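Exo-beta-1,4-mannosidase (Rhizomucor miehei, PDB 4LYP) probably releases terminal beta-linked mannose from the non-reducing ends of mannan-type oligosaccharides as an exo-acting family 5 glycoside hydrolase, and can also transfer sugars by transglycosylation. Local coordinates at residues W233-E238 / A244-E249; D306-A311 / D365-K370; L83-M88 / D132-T137. One frame throughout, in Å; residues are numbered along the deposited sequence. Where two conformers were deposited one is given.

Contact 1. Residues W233-E238 / A244-E249. With GAI (guanidine), chain C.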
loop_
_atom_site.group_PDB
_atom_site.type_symbol
_atom_site.label_atom_id
_atom_site.label_comp_id
_atom_site.label_asym_id
_atom_site.label_seq_id
_atom_site.Cartn_x
_atom_site.Cartn_y
_atom_site.Cartn_z
ATOM N N TRP A 233 -7.374 -8.824 2.868
ATOM C CA TRP A 233 -7.998 -7.578 3.365
ATOM C C TRP A 233 -7.040 -6.995 4.365
ATOM O O TRP A 233 -6.586 -7.681 5.279
ATOM C CB TRP A 233 -9.295 -7.883 4.085
ATOM C CG TRP A 233 -10.301 -8.480 3.150
ATOM C CD1 TRP A 233 -10.699 -9.816 3.045
ATOM C CD2 TRP A 233 -11.028 -7.788 2.112
ATOM N NE1 TRP A 233 -11.582 -9.969 2.000
ATOM C CE2 TRP A 233 -11.813 -8.762 1.414
ATOM C CE3 TRP A 233 -11.099 -6.439 1.721
ATOM C CZ2 TRP A 233 -12.619 -8.421 0.351
ATOM C CZ3 TRP A 233 -11.895 -6.103 0.653
ATOM C CH2 TRP A 233 -12.666 -7.087 -0.015
ATOM N N GLN A 234 -6.711 -5.716 4.204
ATOM C CA GLN A 234 -5.746 -5.046 5.100
ATOM C C GLN A 234 -6.466 -3.990 5.904
ATOM O O GLN A 234 -7.163 -3.138 5.319
ATOM C CB GLN A 234 -4.597 -4.486 4.284
ATOM C CG GLN A 234 -3.592 -3.729 5.142
ATOM C CD GLN A 234 -2.374 -3.497 4.297
ATOM O OE1 GLN A 234 -2.311 -2.486 3.551
ATOM N NE2 GLN A 234 -1.397 -4.421 4.344
ATOM N N ILE A 235 -6.338 -4.081 7.237
ATOM C CA ILE A 235 -7.122 -3.188 8.123
ATOM C C ILE A 235 -7.029 -1.725 7.628
ATOM O O ILE A 235 -8.036 -1.042 7.379
ATOM C CB ILE A 235 -6.646 -3.323 9.553
ATOM C CG1 ILE A 235 -6.935 -4.711 10.150
ATOM C CG2 ILE A 235 -7.363 -2.239 10.415
ATOM C CD1 ILE A 235 -6.279 -4.954 11.509
ATOM N N ALA A 236 -5.787 -1.212 7.578
ATOM C CA ALA A 236 -5.609 0.184 7.233
ATOM C C ALA A 236 -4.140 0.375 6.954
ATOM O O ALA A 236 -3.265 -0.320 7.440
ATOM C CB ALA A 236 -6.026 1.154 8.375
ATOM N N ASN A 237 -3.836 1.445 6.192
ATOM C CA ASN A 237 -2.450 1.844 5.953
ATOM C C ASN A 237 -1.895 2.515 7.246
ATOM O O ASN A 237 -2.366 3.584 7.657
ATOM C CB ASN A 237 -2.414 2.837 4.797
ATOM C CG ASN A 237 -1.034 3.285 4.511
ATOM O OD1 ASN A 237 -0.111 2.436 4.352
ATOM N ND2 ASN A 237 -0.818 4.579 4.445
ATOM N N GLU A 238 -0.867 1.877 7.828
ATOM C CA GLU A 238 -0.005 2.483 8.873
ATOM C C GLU A 238 -0.758 2.953 10.125
ATOM O O GLU A 238 -0.580 4.087 10.541
ATOM C CB GLU A 238 0.838 3.593 8.299
ATOM C CG GLU A 238 1.698 3.147 7.112
ATOM C CD GLU A 238 2.734 4.140 6.719
ATOM O OE1 GLU A 238 2.788 5.272 7.302
ATOM O OE2 GLU A 238 3.598 3.795 5.847
ATOM N N ALA A 244 -3.419 -3.217 20.970
ATOM C CA ALA A 244 -3.580 -4.620 20.601
ATOM C C ALA A 244 -5.063 -4.995 20.483
ATOM O O ALA A 244 -5.490 -5.756 19.605
ATOM C CB ALA A 244 -2.884 -5.557 21.599
ATOM N N SER A 245 -5.875 -4.499 21.427
ATOM C CA SER A 245 -7.305 -4.884 21.427
ATOM C C SER A 245 -8.015 -4.422 20.158
ATOM O O SER A 245 -8.950 -5.066 19.700
ATOM C CB SER A 245 -7.991 -4.249 22.650
ATOM O OG SER A 245 -7.790 -2.813 22.678
ATOM N N TRP A 246 -7.570 -3.291 19.571
ATOM C CA TRP A 246 -8.193 -2.807 18.325
ATOM C C TRP A 246 -7.792 -3.722 17.163
ATOM O O TRP A 246 -8.649 -4.121 16.371
ATOM C CB TRP A 246 -7.813 -1.370 18.090
ATOM C CG TRP A 246 -8.304 -0.787 16.817
ATOM C CD1 TRP A 246 -9.545 -0.294 16.581
ATOM C CD2 TRP A 246 -7.539 -0.627 15.568
ATOM N NE1 TRP A 246 -9.641 0.188 15.281
ATOM C CE2 TRP A 246 -8.434 0.014 14.634
ATOM C CE3 TRP A 246 -6.241 -0.961 15.168
ATOM C CZ2 TRP A 246 -8.045 0.334 13.348
ATOM C CZ3 TRP A 246 -5.840 -0.568 13.880
ATOM C CH2 TRP A 246 -6.753 0.032 12.972
ATOM N N PHE A 247 -6.504 -4.102 17.084
ATOM C CA PHE A 247 -6.112 -5.052 16.080
ATOM C C PHE A 247 -6.881 -6.335 16.235
ATOM O O PHE A 247 -7.303 -6.931 15.209
ATOM C CB PHE A 247 -4.622 -5.353 16.151
ATOM C CG PHE A 247 -3.764 -4.239 15.633
ATOM C CD1 PHE A 247 -3.636 -3.989 14.238
ATOM C CD2 PHE A 247 -3.050 -3.386 16.522
ATOM C CE1 PHE A 247 -2.837 -2.980 13.766
ATOM C CE2 PHE A 247 -2.243 -2.366 16.008
ATOM C CZ PHE A 247 -2.134 -2.173 14.630
ATOM N N GLU A 248 -7.049 -6.844 17.455
ATOM C CA GLU A 248 -7.776 -8.111 17.644
ATOM C C GLU A 248 -9.206 -7.986 17.141
ATOM O O GLU A 248 -9.751 -8.813 16.408
ATOM C CB GLU A 248 -7.769 -8.475 19.148
ATOM C CG GLU A 248 -8.526 -9.755 19.468
ATOM C CD GLU A 248 -7.789 -10.878 18.865
ATOM O OE1 GLU A 248 -6.539 -10.968 18.957
ATOM O OE2 GLU A 248 -8.482 -11.715 18.334
ATOM N N GLU A 249 -9.861 -6.883 17.516
ATOM C CA GLU A 249 -11.265 -6.759 17.178
ATOM C C GLU A 249 -11.479 -6.566 15.679
ATOM O O GLU A 249 -12.391 -7.160 15.108
ATOM C CB GLU A 249 -11.815 -5.574 17.994
ATOM C CG GLU A 249 -13.300 -5.639 18.240
ATOM C CD GLU A 249 -13.825 -4.511 17.506
ATOM O OE1 GLU A 249 -14.340 -3.478 18.054
ATOM O OE2 GLU A 249 -13.611 -4.648 16.326
HETATM C C GAI C . 4.485 7.584 5.492
HETATM N N1 GAI C . 4.665 6.325 5.096
HETATM N N2 GAI C . 3.969 7.722 6.724
HETATM N N3 GAI C . 4.704 8.604 4.740
#
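Ile235 carries this contact, with one branch on Trp246 and the other on Phe247. Its CG2 methyl presses against the six-membered ring of Trp246, 3.5 Å from CH2. CG2 stands anti to the backbone N and CG1 beside it (chi1 -66°), which spreads the fork, one branch to each ring. The CG1 branch ends in CD1, which meets the rim of the Phe247 ring near its plane, 3.9 Å from CD1 of Phe247. The two aromatic residues are also packed on each other: Trp246 CE3 lies 4.0 Å above the plane of the Phe247 ring, over its centre. Ile250 and Ile254, further along the same helix, also touch Ile235. Ile235, Trp246 and Phe247 are all buried, and no hydrogen bond crosses between the segments. The polar end of Trp246 is held by Asn202, which bonds its NE1.

The contact lies in a beta-alpha-beta unit of the TIM barrel. Strand 230-234 ends just before Ile235, and helix 244-257 then packs back on the chain. The Asn237-Glu238 pair after the strand is consistent with the Asn-Glu signature of family 5.

The packing is looser elsewhere. Ser245 and Glu249 are exposed and touch nothing of 233-238. Three residues beyond Ile235 the chain reaches the guanidine pocket. There Glu238 OE1 accepts from N2 of guanidine at 2.8 Å, and OE2 accepts from N1 of guanidine, also at 2.8 Å. Trp153 bonds OE1 of Glu238, and His291 bonds OE2; these bonds probably restrict the carboxylate's rotation.

Contact 2. Residues D306-A311 / D365-K370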
loop_
_atom_site.group_PDB
_atom_site.type_symbol
_atom_site.label_atom_id
_atom_site.label_comp_id
_atom_site.label_asym_id
_atom_site.label_seq_id
_atom_site.Cartn_x
_atom_site.Cartn_y
_atom_site.Cartn_z
ATOM N N ASP A 306 26.756 11.828 -0.931
ATOM C CA ASP A 306 27.449 10.765 -0.225
ATOM C C ASP A 306 26.523 9.988 0.690
ATOM O O ASP A 306 26.987 9.181 1.519
ATOM C CB ASP A 306 28.608 11.336 0.613
ATOM C CG ASP A 306 29.604 12.073 -0.244
ATOM O OD1 ASP A 306 29.905 11.580 -1.375
ATOM O OD2 ASP A 306 30.072 13.147 0.193
ATOM N N GLY A 307 25.206 10.217 0.607
ATOM C CA GLY A 307 24.273 9.639 1.592
ATOM C C GLY A 307 23.838 8.212 1.330
ATOM O O GLY A 307 23.134 7.642 2.179
ATOM N N LEU A 308 24.214 7.589 0.207
ATOM C CA LEU A 308 23.593 6.314 -0.106
ATOM C C LEU A 308 24.078 5.138 0.750
ATOM O O LEU A 308 23.275 4.304 1.174
ATOM C CB LEU A 308 23.681 5.973 -1.588
ATOM C CG LEU A 308 22.871 4.777 -2.083
ATOM C CD1 LEU A 308 21.388 4.985 -1.803
ATOM C CD2 LEU A 308 23.202 4.515 -3.546
ATOM N N PRO A 309 25.380 5.002 1.033
ATOM C CA PRO A 309 25.827 3.827 1.808
ATOM C C PRO A 309 25.063 3.690 3.154
ATOM O O PRO A 309 24.643 2.568 3.505
ATOM C CB PRO A 309 27.340 4.100 2.075
ATOM C CG PRO A 309 27.715 4.785 0.739
ATOM C CD PRO A 309 26.539 5.744 0.484
ATOM N N HIS A 310 24.844 4.796 3.885
ATOM C CA HIS A 310 24.129 4.662 5.146
ATOM C C HIS A 310 22.682 4.194 4.904
ATOM O O HIS A 310 22.170 3.419 5.707
ATOM C CB HIS A 310 24.140 6.019 5.851
ATOM C CG HIS A 310 23.426 6.034 7.181
ATOM N ND1 HIS A 310 23.698 5.121 8.166
ATOM C CD2 HIS A 310 22.460 6.853 7.674
ATOM C CE1 HIS A 310 22.989 5.448 9.272
ATOM N NE2 HIS A 310 22.240 6.461 8.981
ATOM N N ALA A 311 22.014 4.650 3.815
ATOM C CA ALA A 311 20.673 4.144 3.536
ATOM C C ALA A 311 20.697 2.661 3.186
ATOM O O ALA A 311 19.813 1.892 3.630
ATOM C CB ALA A 311 20.064 4.937 2.373
ATOM N N ASP A 365 18.056 3.405 -7.953
ATOM C CA ASP A 365 18.229 2.112 -8.660
ATOM C C ASP A 365 19.139 1.237 -7.862
ATOM O O ASP A 365 18.851 0.021 -7.750
ATOM C CB ASP A 365 18.815 2.379 -10.025
ATOM C CG ASP A 365 17.809 2.998 -11.000
ATOM O OD1 ASP A 365 16.691 3.283 -10.619
ATOM O OD2 ASP A 365 18.239 3.149 -12.150
ATOM N N GLU A 366 20.238 1.741 -7.312
ATOM C CA GLU A 366 21.130 0.926 -6.536
ATOM C C GLU A 366 20.444 0.463 -5.212
ATOM O O GLU A 366 20.560 -0.691 -4.816
ATOM C CB GLU A 366 22.400 1.695 -6.191
ATOM C CG GLU A 366 23.294 0.966 -5.239
ATOM C CD GLU A 366 24.566 1.731 -4.863
ATOM O OE1 GLU A 366 25.131 2.415 -5.774
ATOM O OE2 GLU A 366 25.034 1.579 -3.717
ATOM N N TYR A 367 19.693 1.387 -4.583
ATOM C CA TYR A 367 19.000 1.061 -3.376
ATOM C C TYR A 367 18.000 -0.059 -3.571
ATOM O O TYR A 367 17.944 -1.031 -2.816
ATOM C CB TYR A 367 18.287 2.339 -2.882
ATOM C CG TYR A 367 17.592 2.215 -1.561
ATOM C CD1 TYR A 367 18.287 2.106 -0.340
ATOM C CD2 TYR A 367 16.166 2.300 -1.536
ATOM C CE1 TYR A 367 17.584 2.092 0.822
ATOM C CE2 TYR A 367 15.480 2.284 -0.325
ATOM C CZ TYR A 367 16.210 2.199 0.844
ATOM O OH TYR A 367 15.573 2.215 2.073
ATOM N N TYR A 368 17.197 0.054 -4.669
ATOM C CA TYR A 368 16.256 -1.003 -5.012
ATOM C C TYR A 368 17.022 -2.302 -5.305
ATOM O O TYR A 368 16.620 -3.372 -4.829
ATOM C CB TYR A 368 15.459 -0.661 -6.290
ATOM C CG TYR A 368 14.176 0.147 -6.119
ATOM C CD1 TYR A 368 14.104 1.358 -5.417
ATOM C CD2 TYR A 368 13.020 -0.311 -6.754
ATOM C CE1 TYR A 368 12.900 2.059 -5.307
ATOM C CE2 TYR A 368 11.810 0.382 -6.660
ATOM C CZ TYR A 368 11.772 1.545 -5.948
ATOM O OH TYR A 368 10.554 2.211 -5.900
ATOM N N GLN A 369 18.078 -2.217 -6.115
ATOM C CA GLN A 369 18.747 -3.426 -6.523
ATOM C C GLN A 369 19.313 -4.189 -5.321
ATOM O O GLN A 369 19.194 -5.413 -5.243
ATOM C CB GLN A 369 19.850 -3.114 -7.526
ATOM C CG GLN A 369 20.591 -4.386 -7.968
ATOM C CD GLN A 369 21.517 -4.040 -9.066
ATOM O OE1 GLN A 369 22.558 -3.426 -8.803
ATOM N NE2 GLN A 369 21.112 -4.284 -10.273
ATOM N N LYS A 370 19.900 -3.489 -4.365
ATOM C CA LYS A 370 20.453 -4.133 -3.201
ATOM C C LYS A 370 19.373 -4.699 -2.312
ATOM O O LYS A 370 19.511 -5.803 -1.737
ATOM C CB LYS A 370 21.367 -3.181 -2.444
ATOM C CG LYS A 370 22.641 -2.947 -3.228
ATOM C CD LYS A 370 23.569 -1.952 -2.571
ATOM C CE LYS A 370 24.933 -1.884 -3.247
ATOM N NZ LYS A 370 25.846 -0.847 -2.585
#
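Glu366 OE2 is gripped by two nitrogens. Lys370 NZ forms a salt bridge with it at 2.8 Å, one helical turn along the same helix. The lysine comes from above the carboxylate plane, 46° out of it. Asn312 ND2, just beyond 306-311 on the other helix, gives OE2 a hydrogen bond. The polar end of Glu366 is thus tied to both helices.

Leu308 covers the carboxylate from the face opposite Lys370. Its CD2 methyl sits 3.4 Å from CD of Glu366, nearly over that carbon. The same methyl is 3.9 Å from CG of Glu366. The glutamate can present this whole length because its chain is extended, with CG anti to the backbone N (chi1 173°). Glu366 is partly exposed.

Around the buried Tyr367 the contacts are mostly apolar. Leu308 CD1 lies 4.2 Å from CB of Tyr367. The tyrosine ring then reaches along to Ala311. The Ala311 methyl makes a loose touch, CB to CE1 of Tyr367 at 4.1 Å. The polar exception is the Ala311 carbonyl O, which meets the CE1 edge of Tyr367 at 3.6 Å and lies in the ring plane. Met315, on the helix of Ala311, and Met340, in a loop, also touch the Tyr367 side chain.

Helix 308-329 follows strand 288-292, and helix 362-380 follows strand 333-338. The contact joins two successive outer helices in the outer helical layer of the TIM barrel.

Contact 3. Residues L83-M88 / D132-T137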
loop_
_atom_site.group_PDB
_atom_site.type_symbol
_atom_site.label_atom_id
_atom_site.label_comp_id
_atom_site.label_asym_id
_atom_site.label_seq_id
_atom_site.Cartn_x
_atom_site.Cartn_y
_atom_site.Cartn_z
ATOM N N LEU A 83 -3.476 -0.064 -19.494
ATOM C CA LEU A 83 -2.119 -0.069 -20.004
ATOM C C LEU A 83 -1.086 -0.206 -18.878
ATOM O O LEU A 83 -0.110 -0.922 -19.009
ATOM C CB LEU A 83 -1.877 1.213 -20.812
ATOM C CG LEU A 83 -0.456 1.408 -21.338
ATOM C CD1 LEU A 83 0.077 0.296 -22.201
ATOM C CD2 LEU A 83 -0.332 2.789 -21.996
ATOM N N GLU A 84 -1.325 0.478 -17.762
ATOM C CA GLU A 84 -0.369 0.441 -16.655
ATOM C C GLU A 84 -0.374 -0.948 -16.015
ATOM O O GLU A 84 0.705 -1.447 -15.619
ATOM C CB GLU A 84 -0.747 1.505 -15.650
ATOM C CG GLU A 84 -0.404 2.916 -16.219
ATOM C CD GLU A 84 -0.750 4.079 -15.331
ATOM O OE1 GLU A 84 -1.352 3.910 -14.226
ATOM O OE2 GLU A 84 -0.345 5.200 -15.712
ATOM N N ILE A 85 -1.535 -1.601 -15.900
ATOM C CA ILE A 85 -1.564 -3.010 -15.441
ATOM C C ILE A 85 -0.784 -3.918 -16.376
ATOM O O ILE A 85 0.005 -4.745 -15.944
ATOM C CB ILE A 85 -3.036 -3.543 -15.254
ATOM C CG1 ILE A 85 -3.847 -2.712 -14.296
ATOM C CG2 ILE A 85 -2.959 -4.990 -14.796
ATOM C CD1 ILE A 85 -3.269 -2.609 -12.922
ATOM N N LYS A 86 -1.018 -3.740 -17.691
ATOM C CA LYS A 86 -0.251 -4.517 -18.689
ATOM C C LYS A 86 1.240 -4.244 -18.541
ATOM O O LYS A 86 2.082 -5.216 -18.529
ATOM C CB LYS A 86 -0.747 -4.117 -20.069
ATOM C CG LYS A 86 -0.018 -4.892 -21.209
ATOM C CD LYS A 86 -0.687 -4.502 -22.567
ATOM C CE LYS A 86 -0.017 -5.281 -23.683
ATOM N NZ LYS A 86 1.300 -4.775 -24.081
ATOM N N GLN A 87 1.680 -3.005 -18.334
ATOM C CA GLN A 87 3.083 -2.719 -18.132
ATOM C C GLN A 87 3.633 -3.426 -16.916
ATOM O O GLN A 87 4.750 -3.987 -16.902
ATOM C CB GLN A 87 3.353 -1.189 -17.957
ATOM C CG GLN A 87 3.101 -0.395 -19.206
ATOM C CD GLN A 87 3.053 1.095 -18.944
ATOM O OE1 GLN A 87 2.932 1.583 -17.789
ATOM N NE2 GLN A 87 3.093 1.884 -20.010
ATOM N N MET A 88 2.855 -3.426 -15.825
ATOM C CA MET A 88 3.298 -4.087 -14.609
ATOM C C MET A 88 3.357 -5.595 -14.825
ATOM O O MET A 88 4.325 -6.246 -14.368
ATOM C CB MET A 88 2.393 -3.676 -13.421
ATOM C CG MET A 88 2.707 -2.273 -12.966
ATOM S SD MET A 88 1.852 -1.830 -11.428
ATOM C CE MET A 88 0.139 -1.666 -11.997
ATOM N N ASP A 132 -14.033 -2.091 -9.302
ATOM C CA ASP A 132 -14.437 -3.298 -9.985
ATOM C C ASP A 132 -13.557 -3.523 -11.211
ATOM O O ASP A 132 -13.117 -4.629 -11.463
ATOM C CB ASP A 132 -15.906 -3.153 -10.519
ATOM C CG ASP A 132 -16.965 -3.117 -9.453
ATOM O OD1 ASP A 132 -16.729 -3.466 -8.274
ATOM O OD2 ASP A 132 -18.104 -2.734 -9.827
ATOM N N TYR A 133 -13.315 -2.484 -12.015
ATOM C CA TYR A 133 -12.486 -2.615 -13.198
ATOM C C TYR A 133 -11.028 -2.912 -12.841
ATOM O O TYR A 133 -10.379 -3.712 -13.518
ATOM C CB TYR A 133 -12.530 -1.356 -14.087
ATOM C CG TYR A 133 -13.681 -1.325 -15.035
ATOM C CD1 TYR A 133 -13.629 -2.026 -16.195
ATOM C CD2 TYR A 133 -14.867 -0.644 -14.704
ATOM C CE1 TYR A 133 -14.723 -2.013 -17.091
ATOM C CE2 TYR A 133 -15.954 -0.627 -15.569
ATOM C CZ TYR A 133 -15.890 -1.324 -16.742
ATOM O OH TYR A 133 -16.929 -1.315 -17.626
ATOM N N LEU A 134 -10.516 -2.294 -11.777
ATOM C CA LEU A 134 -9.170 -2.626 -11.313
ATOM C C LEU A 134 -9.021 -4.106 -11.043
ATOM O O LEU A 134 -8.112 -4.768 -11.549
ATOM C CB LEU A 134 -8.857 -1.759 -10.088
ATOM C CG LEU A 134 -7.508 -2.125 -9.386
ATOM C CD1 LEU A 134 -6.335 -1.890 -10.315
ATOM C CD2 LEU A 134 -7.405 -1.268 -8.151
ATOM N N LEU A 135 -9.978 -4.661 -10.297
ATOM C CA LEU A 135 -9.895 -6.045 -9.911
ATOM C C LEU A 135 -10.115 -6.972 -11.097
ATOM O O LEU A 135 -9.501 -8.036 -11.163
ATOM C CB LEU A 135 -10.889 -6.364 -8.791
ATOM C CG LEU A 135 -10.494 -5.770 -7.429
ATOM C CD1 LEU A 135 -11.620 -5.869 -6.401
ATOM C CD2 LEU A 135 -9.245 -6.470 -6.883
ATOM N N ASP A 136 -10.975 -6.585 -12.063
ATOM C CA ASP A 136 -11.174 -7.388 -13.222
ATOM C C ASP A 136 -9.921 -7.412 -14.116
ATOM O O ASP A 136 -9.561 -8.475 -14.656
ATOM C CB ASP A 136 -12.392 -6.915 -14.042
ATOM C CG ASP A 136 -12.616 -7.833 -15.207
ATOM O OD1 ASP A 136 -13.007 -8.976 -14.978
ATOM O OD2 ASP A 136 -12.361 -7.400 -16.357
ATOM N N THR A 137 -9.237 -6.272 -14.237
ATOM C CA THR A 137 -8.040 -6.198 -15.043
ATOM C C THR A 137 -6.922 -6.985 -14.390
ATOM O O THR A 137 -6.164 -7.703 -15.058
ATOM C CB THR A 137 -7.642 -4.743 -15.304
ATOM O OG1 THR A 137 -8.791 -4.016 -15.803
ATOM C CG2 THR A 137 -6.498 -4.613 -16.264
#
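Ile85 packs on Thr137 and Leu134 between two neighbouring helices of the TIM barrel. Helix 78-90 leads into strand 95-99, and helix 125-140 leads into strand 144-148. The two strands pair in parallel, and the helices lie beside each other on the outside of the sheet.

The side chain of Ile85 can be followed outward. Its CB already touches the partner helix, 3.8 Å from the CG2 methyl of Thr137. The branch to CG2 stays on the same threonine, with CG2 of Ile85 at 3.8 Å from CG2 of Thr137. The branch to CG1 does likewise, so one threonine methyl sits against the whole fork of the isoleucine. Beyond CG1 the chain bends, with chi2 at -58°, and it leaves Thr137 behind. The tip, CD1, then meets CD1 of Leu134 at 4.1 Å. That is a looser touch and a less certain one. All these distances are for one of the two deposited conformers of Ile85. The two side chains cross at about a right angle. Beneath them, Ile85 also rests on Leu96 and Leu134 on Val98, both in strand 95-99. This ties the helix pair to the sheet.

No hydrogen bond joins the two segments, and the three touching residues are all buried. The hydroxyl of Thr137 is satisfied within its own helix. The CG2 methyl faces Ile85. OG1 lies beside the backbone N, anti to the carbonyl carbon (chi1 -51°), which brings it to Tyr133 O one turn back. There OG1 of Thr137 gives Tyr133 O a hydrogen bond at 2.8 Å. It comes from above the carbonyl plane, 35° out of it. The backbone N of Thr137 bonds the same Tyr133 O from the opposite face of that plane.

From the N terminus, contact 3 comes first. It closes a loop of 43 residues between helices 78-90 and 125-140, with strand 95-99 inside it. Contact 1 follows and is local: five residues separate its segments at the end of strand 230-234. Contact 2 is last. It bridges 53 residues between helices 308-329 and 362-380, with strand 333-338 between them. The three are in series, so none nests in or crosses another. Contacts 1 and 3 lie on opposite sides of the chain's centre, their own centres 27 Å apart. Contacts 2 and 3 each join neighbouring outer helices, while contact 1 joins the loop just after strand 230-234 to the helix that follows.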